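Long-range contacts in ureidoglycolate hydrolase (PDB 4PXE), which hydrolyses (S)-ureidoglycolate to glyoxylate, ammonium and carbon dioxide in purine breakdown, as a homodimeric manganese-dependent enzyme of the peptidase M20 family: residues Val87-Ala95 with Gly104-Ile112; Leu13-Ile24 with Ser408-Lys418. All coordinates share one frame; numbering follows the deposited sequence. Where two conformers were deposited one is given.

Contact 1 reaches the active site at its His92 end and contact 2 lies on the outer side of the same catalytic domain, their centres about 13 Å apart. In contact 1, His92 binds a catalytic manganese, and its side chain comes within about 5 Å of the bound glyoxylate; in contact 2 the side chain of Ile24 is still about 12 Å from a manganese ion. The two meet through helix 105-120: Val105 CG1 touches Ile24 CD1 at 3.5 Å, and Val106 CG2 lies 3.7 Å from Met413 SD. Along the chain, contact 1 is nested inside the large loop that contact 2 closes, where an N-terminal helix packs on the C-terminal one.

Contact 1: Val87-Ala95 with Gly104-Ile112; sequences VATGSHIDA and GVVGVLGAI. With MN (manganese (II) ion), chain C.
Ser91 OG, a buried hydroxyl, is gripped by Glu206 of strand 201-209 and by a water that lies 3.0 Å from OG and accepts from Gly107 N in helix 105-120. A second water repeats the link two residues earlier on the strand, donating to Thr89 OG1 and, at 2.8 Å, to Gly107 O; Thr89 OG1 also bonds Leu205 O. Both backbone polar atoms of Gly107 are thus tied to the strand through water, and without a side chain there the CA atoms of Ser91 and Gly107 come within 5.1 Å. The strand and helix axes run at 137° to each other.

Beyond Ser91 comes the His-x-Asp motif of the M20 family, His92-Ile93-Asp94, in the segment that carries on from strand 86-91 in the catalytic domain. With chi1 at 63°, the His92 ring is folded back between its own N and C, which brings it round over Gly104: Gly104 CA lies 3.5 Å from the centroid of the His92 ring, a CH-pi contact over one face. His92 NE2 binds manganese at 2.3 Å, in a site completed by Asp103, His208 and three waters. The second ring nitrogen, His92 ND1, makes two weak bonds, to Asp94 OD1 and to Asp94 O, the latter at the ring edge. The Asp94 carboxylate is itself held by Ser136 and by the backbone N of Glu137 and Glu138.

Val108 CG2 lies 3.4 Å from the backbone Ser91 O and makes apolar contact with Ile93 CG2 at 3.8 Å, these two side chains crossing at about a right angle, while Thr89 CG2 rests against Ala111 CB.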
loop_
_atom_site.group_PDB
_atom_site.type_symbol
_atom_site.label_atom_id
_atom_site.label_comp_id
_atom_site.label_asym_id
_atom_site.label_seq_id
_atom_site.Cartn_x
_atom_site.Cartn_y
_atom_site.Cartn_z
ATOM N N VAL A 87 34.748 -20.045 18.602
ATOM C CA VAL A 87 33.348 -20.428 18.777
ATOM C C VAL A 87 32.512 -19.170 18.635
ATOM O O VAL A 87 32.723 -18.198 19.362
ATOM C CB VAL A 87 33.094 -21.049 20.161
ATOM C CG1 VAL A 87 31.684 -21.625 20.239
ATOM C CG2 VAL A 87 34.139 -22.126 20.456
ATOM N N ALA A 88 31.574 -19.188 17.686
ATOM C CA ALA A 88 30.774 -18.010 17.372
ATOM C C ALA A 88 29.334 -18.155 17.848
ATOM O O ALA A 88 28.802 -19.260 17.926
ATOM C CB ALA A 88 30.805 -17.725 15.864
ATOM N N THR A 89 28.713 -17.024 18.158
ATOM C CA THR A 89 27.296 -17.017 18.497
ATOM C C THR A 89 26.718 -15.674 18.112
ATOM O O THR A 89 27.419 -14.669 18.131
ATOM C CB THR A 89 27.052 -17.275 20.005
ATOM O OG1 THR A 89 25.639 -17.385 20.261
ATOM C CG2 THR A 89 27.633 -16.143 20.860
ATOM N N GLY A 90 25.436 -15.636 17.766
ATOM C CA GLY A 90 24.832 -14.354 17.480
ATOM C C GLY A 90 23.474 -14.448 16.831
ATOM O O GLY A 90 22.939 -15.537 16.642
ATOM N N SER A 91 22.928 -13.289 16.492
ATOM C CA SER A 91 21.582 -13.189 15.937
ATOM C C SER A 91 21.408 -11.795 15.335
ATOM O O SER A 91 22.395 -11.099 15.062
ATOM C CB SER A 91 20.536 -13.465 17.033
ATOM O OG SER A 91 19.270 -13.821 16.491
ATOM N N HIS A 92 20.158 -11.388 15.136
ATOM C CA HIS A 92 19.866 -10.119 14.461
ATOM C C HIS A 92 19.099 -9.179 15.388
ATOM O O HIS A 92 18.522 -9.613 16.394
ATOM C CB HIS A 92 19.013 -10.383 13.218
ATOM C CG HIS A 92 17.677 -10.974 13.536
ATOM N ND1 HIS A 92 16.518 -10.224 13.567
ATOM C CD2 HIS A 92 17.322 -12.235 13.871
ATOM C CE1 HIS A 92 15.508 -11.002 13.909
ATOM N NE2 HIS A 92 15.967 -12.226 14.093
ATOM N N ILE A 93 19.078 -7.891 15.063
ATOM C CA ILE A 93 18.230 -6.962 15.804
ATOM C C ILE A 93 17.233 -6.217 14.923
ATOM O O ILE A 93 16.449 -5.412 15.429
ATOM C CB ILE A 93 19.047 -5.943 16.631
ATOM C CG1 ILE A 93 19.895 -5.057 15.713
ATOM C CG2 ILE A 93 19.894 -6.659 17.688
ATOM C CD1 ILE A 93 20.824 -4.115 16.474
ATOM N N ASP A 94 17.244 -6.467 13.618
ATOM C CA ASP A 94 16.184 -5.861 12.815
ATOM C C ASP A 94 14.827 -6.492 13.152
ATOM O O ASP A 94 14.766 -7.621 13.652
ATOM C CB ASP A 94 16.501 -5.789 11.299
ATOM C CG ASP A 94 16.769 -7.146 10.645
ATOM O OD1 ASP A 94 17.214 -8.109 11.304
ATOM O OD2 ASP A 94 16.580 -7.216 9.409
ATOM N N ALA A 95 13.765 -5.728 12.913
ATOM C CA ALA A 95 12.398 -6.083 13.287
ATOM C C ALA A 95 11.475 -5.719 12.135
ATOM O O ALA A 95 11.498 -4.583 11.646
ATOM C CB ALA A 95 11.981 -5.320 14.523
ATOM N N GLY A 104 15.215 -12.266 17.538
ATOM C CA GLY A 104 16.582 -11.838 17.246
ATOM C C GLY A 104 17.321 -11.208 18.420
ATOM O O GLY A 104 18.451 -11.596 18.765
ATOM N N VAL A 105 16.669 -10.221 19.031
ATOM C CA VAL A 105 17.298 -9.433 20.087
ATOM C C VAL A 105 17.790 -10.300 21.249
ATOM O O VAL A 105 18.887 -10.077 21.762
ATOM C CB VAL A 105 16.354 -8.326 20.600
ATOM C CG1 VAL A 105 17.007 -7.553 21.726
ATOM C CG2 VAL A 105 15.989 -7.373 19.467
ATOM N N VAL A 106 17.011 -11.306 21.638
ATOM C CA VAL A 106 17.448 -12.190 22.727
ATOM C C VAL A 106 18.799 -12.848 22.443
ATOM O O VAL A 106 19.645 -12.938 23.339
ATOM C CB VAL A 106 16.393 -13.268 23.055
ATOM C CG1 VAL A 106 16.962 -14.316 24.017
ATOM C CG2 VAL A 106 15.121 -12.617 23.628
ATOM N N GLY A 107 19.031 -13.269 21.200
ATOM C CA GLY A 107 20.295 -13.906 20.863
ATOM C C GLY A 107 21.470 -12.961 20.690
ATOM O O GLY A 107 22.618 -13.413 20.614
ATOM N N VAL A 108 21.206 -11.658 20.631
ATOM C CA VAL A 108 22.281 -10.666 20.572
ATOM C C VAL A 108 22.599 -10.145 21.982
ATOM O O VAL A 108 23.730 -10.292 22.480
ATOM C CB VAL A 108 21.936 -9.489 19.632
ATOM C CG1 VAL A 108 23.040 -8.428 19.680
ATOM C CG2 VAL A 108 21.740 -9.976 18.200
ATOM N N LEU A 109 21.607 -9.556 22.644
ATOM C CA LEU A 109 21.790 -9.117 24.028
ATOM C C LEU A 109 22.087 -10.285 24.960
ATOM O O LEU A 109 22.895 -10.163 25.889
ATOM C CB LEU A 109 20.574 -8.332 24.529
ATOM C CG LEU A 109 20.275 -7.036 23.769
ATOM C CD1 LEU A 109 19.071 -6.321 24.345
ATOM C CD2 LEU A 109 21.470 -6.115 23.778
ATOM N N GLY A 110 21.469 -11.428 24.688
ATOM C CA GLY A 110 21.703 -12.613 25.489
ATOM C C GLY A 110 23.100 -13.174 25.291
ATOM O O GLY A 110 23.686 -13.730 26.218
ATOM N N ALA A 111 23.664 -13.014 24.096
ATOM C CA ALA A 111 25.030 -13.471 23.846
ATOM C C ALA A 111 26.017 -12.589 24.595
ATOM O O ALA A 111 27.001 -13.079 25.159
ATOM C CB ALA A 111 25.344 -13.477 22.360
ATOM N N ILE A 112 25.763 -11.289 24.602
ATOM C CA ILE A 112 26.612 -10.365 25.357
ATOM C C ILE A 112 26.515 -10.691 26.849
ATOM O O ILE A 112 27.532 -10.754 27.545
ATOM C CB ILE A 112 26.263 -8.890 25.064
ATOM C CG1 ILE A 112 26.488 -8.587 23.579
ATOM C CG2 ILE A 112 27.114 -7.960 25.933
ATOM C CD1 ILE A 112 26.004 -7.216 23.135
HETATM MN MN MN C . 14.683 -14.123 14.302
HETATM O O HOH W 1 22.973 -16.188 20.261
HETATM O O HOH W 2 17.666 -14.473 18.935
HETATM O O HOH W 3 16.274 -15.378 13.373
HETATM O O HOH W 4 13.696 -13.383 12.456
HETATM O O HOH W 5 13.370 -16.054 13.472
#

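Contact 2: Leu13-Ile24 with Ser408-Lys418; sequences LSVDAPGLQNQI and SSPEDMANGVK
Helices 17-24 and 410-418 cross at 105° with their axes 9.1 Å apart, first turn against first turn, and the extended residues before Ala17 run on past the later turns of the second helix. At the crossing, Ala17 CB faces Pro410 CB and Ala414 CB, each at 4.2 Å, small surfaces that let the backbones come close. Val15 straddles the next turn: CG1 rests on Ala414 CB at 3.8 Å, while CG2 wedges between Val417 CG1 and the aliphatic stem of Lys418. Deeper in, Leu20 and Val417 lie alongside one another, pointing opposite ways, Leu20 CD2 meeting Val417 CG2 at 3.9 Å and also reaching Met413 CB. The Met413 chain bends at its last torsion (chi3 -69°) and carries CE to Gln21 OE1, 3.2 Å away, with the two side chains at about a right angle. Ile24 CG1 lies beside Met413 SD, and Ile394 of strand 389-394 also touches Met413.

Each helix is capped from within its own segment: Asp16 OD1 accepts from Gly19 N, from above the carboxylate plane, and Ser409 OG accepts from Asp412 N. One water donates to both Ala17 O and Pro410 O; another, 3.1 Å from Lys418 NZ, donates to Leu13 O. With no direct hydrogen bond between the segments, the fit of N-terminal to C-terminal helix in the catalytic domain rests on apolar contact, with water joining polar atoms across the seam.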
loop_
_atom_site.group_PDB
_atom_site.type_symbol
_atom_site.label_atom_id
_atom_site.label_comp_id
_atom_site.label_asym_id
_atom_site.label_seq_id
_atom_site.Cartn_x
_atom_site.Cartn_y
_atom_site.Cartn_z
ATOM N N LEU A 13 27.250 -20.033 37.346
ATOM C CA LEU A 13 26.690 -19.123 36.355
ATOM C C LEU A 13 25.506 -18.362 36.940
ATOM O O LEU A 13 24.542 -18.968 37.410
ATOM C CB LEU A 13 26.253 -19.897 35.106
ATOM C CG LEU A 13 27.323 -20.721 34.386
ATOM C CD1 LEU A 13 26.724 -21.390 33.143
ATOM C CD2 LEU A 13 28.537 -19.875 34.016
ATOM N N SER A 14 25.582 -17.034 36.931
ATOM C CA SER A 14 24.437 -16.229 37.353
ATOM C C SER A 14 24.206 -15.070 36.395
ATOM O O SER A 14 25.134 -14.351 36.023
ATOM C CB SER A 14 24.594 -15.728 38.795
ATOM O OG SER A 14 25.547 -14.693 38.878
ATOM N N VAL A 15 22.949 -14.913 36.006
ATOM C CA VAL A 15 22.529 -13.935 35.014
ATOM C C VAL A 15 21.856 -12.773 35.713
ATOM O O VAL A 15 21.144 -12.968 36.698
ATOM C CB VAL A 15 21.522 -14.579 34.018
ATOM C CG1 VAL A 15 20.941 -13.551 33.054
ATOM C CG2 VAL A 15 22.169 -15.737 33.261
ATOM N N ASP A 16 22.086 -11.563 35.215
ATOM C CA ASP A 16 21.343 -10.407 35.690
ATOM C C ASP A 16 20.036 -10.380 34.904
ATOM O O ASP A 16 19.933 -9.699 33.885
ATOM C CB ASP A 16 22.144 -9.133 35.428
ATOM C CG ASP A 16 21.475 -7.885 35.985
ATOM O OD1 ASP A 16 20.334 -7.967 36.479
ATOM O OD2 ASP A 16 22.100 -6.807 35.911
ATOM N N ALA A 17 19.039 -11.132 35.370
ATOM C CA ALA A 17 17.784 -11.251 34.620
ATOM C C ALA A 17 17.004 -9.936 34.455
ATOM O O ALA A 17 16.567 -9.627 33.352
ATOM C CB ALA A 17 16.900 -12.371 35.185
ATOM N N PRO A 18 16.830 -9.145 35.535
ATOM C CA PRO A 18 16.154 -7.855 35.330
ATOM C C PRO A 18 16.972 -6.901 34.464
ATOM O O PRO A 18 16.396 -6.085 33.739
ATOM C CB PRO A 18 16.042 -7.280 36.746
ATOM C CG PRO A 18 16.172 -8.451 37.647
ATOM C CD PRO A 18 17.058 -9.428 36.963
ATOM N N GLY A 19 18.293 -6.996 34.549
ATOM C CA GLY A 19 19.154 -6.132 33.754
ATOM C C GLY A 19 19.033 -6.431 32.269
ATOM O O GLY A 19 18.948 -5.515 31.431
ATOM N N LEU A 20 19.006 -7.714 31.935
ATOM C CA LEU A 20 18.789 -8.120 30.551
ATOM C C LEU A 20 17.414 -7.654 30.044
ATOM O O LEU A 20 17.287 -7.157 28.923
ATOM C CB LEU A 20 18.947 -9.638 30.411
ATOM C CG LEU A 20 18.743 -10.244 29.018
ATOM C CD1 LEU A 20 19.663 -9.572 27.996
ATOM C CD2 LEU A 20 19.002 -11.743 29.077
ATOM N N GLN A 21 16.384 -7.787 30.877
ATOM C CA GLN A 21 15.069 -7.278 30.512
ATOM C C GLN A 21 15.096 -5.783 30.233
ATOM O O GLN A 21 14.475 -5.311 29.279
ATOM C CB GLN A 21 14.023 -7.575 31.593
ATOM C CG GLN A 21 12.653 -7.046 31.220
ATOM C CD GLN A 21 12.109 -7.765 30.023
ATOM O OE1 GLN A 21 12.267 -8.981 29.909
ATOM N NE2 GLN A 21 11.485 -7.029 29.115
ATOM N N ASN A 22 15.804 -5.037 31.076
ATOM C CA ASN A 22 15.915 -3.599 30.885
ATOM C C ASN A 22 16.567 -3.268 29.542
ATOM O O ASN A 22 16.161 -2.319 28.875
ATOM C CB ASN A 22 16.677 -2.950 32.044
ATOM C CG ASN A 22 15.912 -3.014 33.355
ATOM O OD1 ASN A 22 14.708 -3.282 33.377
ATOM N ND2 ASN A 22 16.609 -2.759 34.457
ATOM N N GLN A 23 17.564 -4.060 29.143
ATOM C CA GLN A 23 18.211 -3.856 27.843
ATOM C C GLN A 23 17.264 -4.156 26.679
ATOM O O GLN A 23 17.252 -3.436 25.678
ATOM C CB GLN A 23 19.486 -4.685 27.743
ATOM C CG GLN A 23 20.560 -4.200 28.710
ATOM C CD GLN A 23 21.795 -5.079 28.727
ATOM O OE1 GLN A 23 21.751 -6.253 28.350
ATOM N NE2 GLN A 23 22.906 -4.515 29.171
ATOM N N ILE A 24 16.456 -5.204 26.825
ATOM C CA ILE A 24 15.439 -5.536 25.831
ATOM C C ILE A 24 14.487 -4.357 25.663
ATOM O O ILE A 24 14.170 -3.950 24.549
ATOM C CB ILE A 24 14.657 -6.818 26.233
ATOM C CG1 ILE A 24 15.550 -8.057 26.099
ATOM C CG2 ILE A 24 13.389 -6.982 25.401
ATOM C CD1 ILE A 24 15.526 -8.682 24.720
ATOM N N SER A 408 8.887 -13.374 26.048
ATOM C CA SER A 408 9.613 -14.416 26.771
ATOM C C SER A 408 9.978 -13.830 28.143
ATOM O O SER A 408 10.350 -12.660 28.246
ATOM C CB SER A 408 10.858 -14.844 25.994
ATOM O OG SER A 408 11.450 -15.982 26.595
ATOM N N SER A 409 9.857 -14.624 29.202
ATOM C CA SER A 409 10.065 -14.096 30.551
ATOM C C SER A 409 11.542 -13.877 30.852
ATOM O O SER A 409 12.405 -14.452 30.191
ATOM C CB SER A 409 9.467 -15.051 31.592
ATOM O OG SER A 409 10.222 -16.247 31.653
ATOM N N PRO A 410 11.844 -13.038 31.856
ATOM C CA PRO A 410 13.232 -12.883 32.300
ATOM C C PRO A 410 13.872 -14.219 32.674
ATOM O O PRO A 410 15.046 -14.430 32.357
ATOM C CB PRO A 410 13.106 -11.936 33.504
ATOM C CG PRO A 410 11.910 -11.092 33.139
ATOM C CD PRO A 410 10.946 -12.055 32.492
ATOM N N GLU A 411 13.118 -15.120 33.300
ATOM C CA GLU A 411 13.669 -16.434 33.641
ATOM C C GLU A 411 13.945 -17.266 32.398
ATOM O O GLU A 411 14.985 -17.931 32.308
ATOM C CB GLU A 411 12.732 -17.219 34.550
ATOM C CG GLU A 411 13.419 -18.438 35.109
ATOM C CD GLU A 411 12.499 -19.614 35.273
ATOM O OE1 GLU A 411 11.281 -19.492 34.994
ATOM O OE2 GLU A 411 13.010 -20.671 35.695
ATOM N N ASP A 412 13.017 -17.257 31.450
ATOM C CA ASP A 412 13.245 -18.016 30.228
ATOM C C ASP A 412 14.491 -17.550 29.499
ATOM O O ASP A 412 15.285 -18.374 29.037
ATOM C CB ASP A 412 12.005 -18.017 29.347
ATOM C CG ASP A 412 10.973 -19.026 29.834
ATOM O OD1 ASP A 412 11.375 -20.014 30.492
ATOM O OD2 ASP A 412 9.777 -18.855 29.575
ATOM N N MET A 413 14.686 -16.237 29.419
ATOM C CA MET A 413 15.882 -15.697 28.793
ATOM C C MET A 413 17.137 -16.064 29.574
ATOM O O MET A 413 18.137 -16.472 28.981
ATOM C CB MET A 413 15.772 -14.184 28.623
ATOM C CG MET A 413 14.666 -13.770 27.662
ATOM S SD MET A 413 14.662 -11.994 27.294
ATOM C CE MET A 413 14.137 -11.319 28.876
ATOM N N ALA A 414 17.099 -15.907 30.897
ATOM C CA ALA A 414 18.255 -16.226 31.725
ATOM C C ALA A 414 18.659 -17.687 31.573
ATOM O O ALA A 414 19.852 -17.989 31.511
ATOM C CB ALA A 414 17.965 -15.894 33.183
ATOM N N ASN A 415 17.686 -18.595 31.517
ATOM C CA ASN A 415 18.010 -20.018 31.333
ATOM C C ASN A 415 18.677 -20.276 29.981
ATOM O O ASN A 415 19.652 -21.036 29.887
ATOM C CB ASN A 415 16.763 -20.893 31.474
ATOM C CG ASN A 415 16.306 -21.008 32.900
ATOM O OD1 ASN A 415 17.071 -20.752 33.823
ATOM N ND2 ASN A 415 15.054 -21.404 33.092
ATOM N N GLY A 416 18.158 -19.640 28.935
ATOM C CA GLY A 416 18.779 -19.705 27.624
ATOM C C GLY A 416 20.197 -19.166 27.643
ATOM O O GLY A 416 21.100 -19.751 27.046
ATOM N N VAL A 417 20.399 -18.042 28.327
ATOM C CA VAL A 417 21.729 -17.454 28.464
ATOM C C VAL A 417 22.684 -18.400 29.196
ATOM O O VAL A 417 23.846 -18.543 28.799
ATOM C CB VAL A 417 21.671 -16.074 29.168
ATOM C CG1 VAL A 417 23.071 -15.596 29.560
ATOM C CG2 VAL A 417 20.985 -15.040 28.265
ATOM N N LYS A 418 22.203 -19.068 30.238
ATOM C CA LYS A 418 23.055 -20.011 30.957
ATOM C C LYS A 418 23.463 -21.179 30.075
ATOM O O LYS A 418 24.631 -21.579 30.089
ATOM C CB LYS A 418 22.360 -20.526 32.215
ATOM C CG LYS A 418 22.219 -19.491 33.316
ATOM C CD LYS A 418 21.416 -20.068 34.465
ATOM C CE LYS A 418 21.225 -19.053 35.565
ATOM N NZ LYS A 418 20.227 -19.523 36.562
HETATM O O HOH W 6 21.956 -18.531 38.944
HETATM O O HOH W 7 16.553 -12.043 31.552
HETATM O O HOH W 8 10.331 -10.340 29.379
#